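Local coordinates for phosphotriesterase homology protein (Escherichia coli, PDB 1BF6) that hydrolyses phosphorylated glyceryl acetates, and also aromatic acetates and propionates, at a site holding two zinc ions, at residues D218-R229 with F264-F273. Sequence-based numbering, arbitrary orientation.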
loop_
_atom_site.group_PDB
_atom_site.type_symbol
_atom_site.label_atom_id
_atom_site.label_comp_id
_atom_site.label_asym_id
_atom_site.label_seq_id
_atom_site.Cartn_x
_atom_site.Cartn_y
_atom_site.Cartn_z
ATOM N N ASP A 218 15.046 -7.060 8.138
ATOM C CA ASP A 218 14.369 -6.100 9.023
ATOM C C ASP A 218 15.383 -5.242 9.786
ATOM O O ASP A 218 15.103 -4.080 10.107
ATOM C CB ASP A 218 13.455 -6.808 10.036
ATOM C CG ASP A 218 12.083 -7.153 9.473
ATOM O OD1 ASP A 218 11.682 -6.620 8.409
ATOM O OD2 ASP A 218 11.382 -7.966 10.112
ATOM N N GLU A 219 16.540 -5.823 10.100
ATOM C CA GLU A 219 17.595 -5.100 10.809
ATOM C C GLU A 219 18.031 -3.875 9.999
ATOM O O GLU A 219 18.338 -2.818 10.559
ATOM C CB GLU A 219 18.802 -6.014 11.053
ATOM C CG GLU A 219 19.965 -5.308 11.746
ATOM C CD GLU A 219 21.191 -6.202 11.941
ATOM O OE1 GLU A 219 21.174 -7.367 11.473
ATOM O OE2 GLU A 219 22.178 -5.731 12.561
ATOM N N LYS A 220 18.065 -4.029 8.678
ATOM C CA LYS A 220 18.448 -2.934 7.799
ATOM C C LYS A 220 17.306 -1.937 7.606
ATOM O O LYS A 220 17.555 -0.755 7.399
ATOM C CB LYS A 220 18.978 -3.463 6.475
ATOM C CG LYS A 220 20.311 -4.161 6.625
ATOM C CD LYS A 220 20.933 -4.509 5.292
ATOM C CE LYS A 220 22.316 -5.117 5.512
ATOM N NZ LYS A 220 23.061 -5.320 4.239
ATOM N N ARG A 221 16.064 -2.413 7.693
ATOM C CA ARG A 221 14.897 -1.533 7.602
ATOM C C ARG A 221 14.951 -0.639 8.857
ATOM O O ARG A 221 14.756 0.579 8.782
ATOM C CB ARG A 221 13.581 -2.337 7.604
ATOM C CG ARG A 221 13.335 -3.204 6.359
ATOM C CD ARG A 221 11.942 -3.820 6.384
ATOM N NE ARG A 221 11.662 -4.512 5.125
ATOM C CZ ARG A 221 12.052 -5.753 4.830
ATOM N NH1 ARG A 221 12.729 -6.485 5.711
ATOM N NH2 ARG A 221 11.866 -6.224 3.600
ATOM N N ILE A 222 15.255 -1.253 10.001
ATOM C CA ILE A 222 15.358 -0.523 11.266
ATOM C C ILE A 222 16.457 0.543 11.185
ATOM O O ILE A 222 16.239 1.684 11.603
ATOM C CB ILE A 222 15.568 -1.509 12.473
ATOM C CG1 ILE A 222 14.226 -2.165 12.822
ATOM C CG2 ILE A 222 16.152 -0.781 13.683
ATOM C CD1 ILE A 222 14.332 -3.333 13.787
ATOM N N ALA A 223 17.599 0.195 10.588
ATOM C CA ALA A 223 18.712 1.136 10.440
ATOM C C ALA A 223 18.276 2.339 9.577
ATOM O O ALA A 223 18.626 3.482 9.884
ATOM C CB ALA A 223 19.910 0.449 9.830
ATOM N N MET A 224 17.508 2.079 8.514
ATOM C CA MET A 224 17.029 3.164 7.653
ATOM C C MET A 224 16.019 4.017 8.408
ATOM O O MET A 224 16.038 5.240 8.287
ATOM C CB MET A 224 16.422 2.636 6.339
ATOM C CG MET A 224 17.460 2.121 5.350
ATOM S SD MET A 224 16.932 2.220 3.603
ATOM C CE MET A 224 15.760 0.895 3.552
ATOM N N LEU A 225 15.152 3.396 9.206
ATOM C CA LEU A 225 14.189 4.183 9.974
ATOM C C LEU A 225 14.926 5.124 10.936
ATOM O O LEU A 225 14.524 6.272 11.113
ATOM C CB LEU A 225 13.199 3.292 10.716
ATOM C CG LEU A 225 12.170 2.602 9.819
ATOM C CD1 LEU A 225 11.313 1.640 10.641
ATOM C CD2 LEU A 225 11.289 3.657 9.122
ATOM N N HIS A 226 16.029 4.652 11.515
ATOM C CA HIS A 226 16.822 5.479 12.421
ATOM C C HIS A 226 17.412 6.689 11.701
ATOM O O HIS A 226 17.471 7.783 12.264
ATOM C CB HIS A 226 17.943 4.662 13.076
ATOM C CG HIS A 226 17.506 3.932 14.308
ATOM N ND1 HIS A 226 17.617 4.476 15.570
ATOM C CD2 HIS A 226 16.887 2.738 14.466
ATOM C CE1 HIS A 226 17.080 3.651 16.450
ATOM N NE2 HIS A 226 16.628 2.591 15.806
ATOM N N ALA A 227 17.837 6.496 10.454
ATOM C CA ALA A 227 18.411 7.584 9.655
ATOM C C ALA A 227 17.350 8.674 9.463
ATOM O O ALA A 227 17.646 9.865 9.549
ATOM C CB ALA A 227 18.889 7.057 8.299
ATOM N N LEU A 228 16.110 8.253 9.247
ATOM C CA LEU A 228 14.998 9.179 9.055
ATOM C C LEU A 228 14.644 9.883 10.366
ATOM O O LEU A 228 14.441 11.095 10.397
ATOM C CB LEU A 228 13.790 8.439 8.468
ATOM C CG LEU A 228 14.123 7.809 7.104
ATOM C CD1 LEU A 228 12.907 7.083 6.549
ATOM C CD2 LEU A 228 14.634 8.865 6.128
ATOM N N ARG A 229 14.622 9.126 11.453
ATOM C CA ARG A 229 14.344 9.692 12.765
ATOM C C ARG A 229 15.425 10.720 13.144
ATOM O O ARG A 229 15.108 11.801 13.655
ATOM C CB ARG A 229 14.311 8.577 13.813
ATOM C CG ARG A 229 14.086 9.083 15.224
ATOM C CD ARG A 229 14.159 7.942 16.208
ATOM N NE ARG A 229 13.930 8.404 17.569
ATOM C CZ ARG A 229 14.801 8.261 18.556
ATOM N NH1 ARG A 229 15.967 7.666 18.332
ATOM N NH2 ARG A 229 14.509 8.722 19.762
ATOM N N PHE A 264 8.159 -6.576 14.931
ATOM C CA PHE A 264 8.944 -5.485 14.366
ATOM C C PHE A 264 9.009 -4.213 15.215
ATOM O O PHE A 264 10.099 -3.708 15.472
ATOM C CB PHE A 264 8.474 -5.138 12.949
ATOM C CG PHE A 264 9.394 -4.180 12.234
ATOM C CD1 PHE A 264 10.579 -4.627 11.665
ATOM C CD2 PHE A 264 9.086 -2.816 12.151
ATOM C CE1 PHE A 264 11.450 -3.740 11.024
ATOM C CE2 PHE A 264 9.952 -1.932 11.511
ATOM C CZ PHE A 264 11.131 -2.394 10.950
ATOM N N ILE A 265 7.853 -3.680 15.612
ATOM C CA ILE A 265 7.825 -2.463 16.434
ATOM C C ILE A 265 8.563 -2.685 17.771
ATOM O O ILE A 265 9.278 -1.797 18.233
ATOM C CB ILE A 265 6.383 -1.904 16.604
ATOM C CG1 ILE A 265 5.864 -1.403 15.242
ATOM C CG2 ILE A 265 6.353 -0.758 17.632
ATOM C CD1 ILE A 265 6.759 -0.348 14.585
ATOM N N PRO A 266 8.382 -3.861 18.419
ATOM C CA PRO A 266 9.118 -4.069 19.679
ATOM C C PRO A 266 10.636 -3.976 19.444
ATOM O O PRO A 266 11.344 -3.368 20.236
ATOM C CB PRO A 266 8.680 -5.464 20.096
ATOM C CG PRO A 266 7.240 -5.458 19.723
ATOM C CD PRO A 266 7.281 -4.833 18.309
ATOM N N GLN A 267 11.129 -4.502 18.319
ATOM C CA GLN A 267 12.564 -4.432 18.004
ATOM C C GLN A 267 12.981 -2.994 17.728
ATOM O O GLN A 267 14.087 -2.583 18.068
ATOM C CB GLN A 267 12.925 -5.328 16.803
ATOM C CG GLN A 267 12.737 -6.821 17.069
ATOM C CD GLN A 267 12.850 -7.692 15.810
ATOM O OE1 GLN A 267 13.112 -8.893 15.907
ATOM N NE2 GLN A 267 12.619 -7.103 14.640
ATOM N N LEU A 268 12.078 -2.235 17.107
ATOM C CA LEU A 268 12.318 -0.832 16.797
ATOM C C LEU A 268 12.418 -0.045 18.118
ATOM O O LEU A 268 13.333 0.754 18.305
ATOM C CB LEU A 268 11.171 -0.292 15.934
ATOM C CG LEU A 268 11.380 1.083 15.297
ATOM C CD1 LEU A 268 12.660 1.076 14.475
ATOM C CD2 LEU A 268 10.175 1.435 14.423
ATOM N N ARG A 269 11.480 -0.274 19.030
ATOM C CA ARG A 269 11.516 0.407 20.323
ATOM C C ARG A 269 12.787 0.008 21.094
ATOM O O ARG A 269 13.440 0.850 21.722
ATOM C CB ARG A 269 10.265 0.098 21.148
ATOM C CG ARG A 269 8.993 0.792 20.660
ATOM C CD ARG A 269 7.877 0.708 21.676
ATOM N NE ARG A 269 7.543 -0.681 21.991
ATOM C CZ ARG A 269 6.417 -1.292 21.633
ATOM N NH1 ARG A 269 5.465 -0.639 20.976
ATOM N NH2 ARG A 269 6.232 -2.567 21.962
ATOM N N GLN A 270 13.173 -1.262 20.990
ATOM C CA GLN A 270 14.377 -1.746 21.665
ATOM C C GLN A 270 15.626 -1.047 21.140
ATOM O O GLN A 270 16.542 -0.743 21.905
ATOM C CB GLN A 270 14.502 -3.272 21.533
ATOM C CG GLN A 270 13.464 -4.040 22.365
ATOM C CD GLN A 270 13.169 -5.443 21.828
ATOM O OE1 GLN A 270 13.955 -6.022 21.059
ATOM N NE2 GLN A 270 12.020 -5.988 22.222
ATOM N N SER A 271 15.639 -0.738 19.844
ATOM C CA SER A 271 16.777 -0.057 19.243
ATOM C C SER A 271 16.808 1.436 19.576
ATOM O O SER A 271 17.745 2.133 19.182
ATOM C CB SER A 271 16.793 -0.253 17.718
ATOM O OG SER A 271 15.691 0.390 17.102
ATOM N N GLY A 272 15.769 1.937 20.246
ATOM C CA GLY A 272 15.763 3.349 20.617
ATOM C C GLY A 272 14.571 4.247 20.307
ATOM O O GLY A 272 14.526 5.376 20.794
ATOM N N PHE A 273 13.616 3.781 19.506
ATOM C CA PHE A 273 12.448 4.597 19.159
ATOM C C PHE A 273 11.470 4.718 20.318
ATOM O O PHE A 273 11.115 3.720 20.945
ATOM C CB PHE A 273 11.683 3.986 17.974
ATOM C CG PHE A 273 12.149 4.444 16.612
ATOM C CD1 PHE A 273 13.487 4.376 16.245
ATOM C CD2 PHE A 273 11.217 4.875 15.664
ATOM C CE1 PHE A 273 13.898 4.726 14.942
ATOM C CE2 PHE A 273 11.611 5.230 14.363
ATOM C CZ PHE A 273 12.955 5.154 14.001
HETATM O O HOH W 1 11.966 -8.756 12.456
#
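The Phe273 ring lies between Arg229 CD, over one face and 3.6 Å from the ring centroid (a CH-pi contact), and Leu268 CD1 on the other. Its edge is turned to His226 in a T-shaped pair, planes at 74°, with Phe273 CE1 over the centre of the imidazole face. The ring pair ties helix 218-230 to the turn that follows helix 259-270; both helices belong to the outer layer of the TIM barrel, and their local axes approach to 10.6 Å. Toward the start of both segments Phe264 is a knob in the hole formed by Asp218, Arg221, Ile222 and Leu225. Leu225 CD1 meets that ring at its edge, 3.9 Å from Phe264 CE2, whereas Ile222 CG1 comes in obliquely. With CG anti to the backbone N (chi1 -170°), the Phe264 ring reaches across to helix 218-230. Polar groups flank this apolar seam. A water receives a bond from Gln267 NE2 and donates one to Asp218 OD2, while Asp218 OD1 forms a salt bridge with Arg221 NH1, though the hydrogen bond within it is weak; Arg221 NE pairs with Asp187. One face of the Arg229 guanidinium lies over the Gly272 carbonyl, and Arg229 NE forms a salt bridge with Asp277 OD2. Gly272 has positive phi and closes a Schellman motif. Just before it, Ser271 OG donates to Leu268 O (2.7 Å), which Phe273 N reaches from the opposite face of the carbonyl plane. The same hydroxyl oxygen accepts from His226 NE2, 2.7 Å from Ser271 OG, in a nearly straight bond (168°) lying close to the imidazole plane.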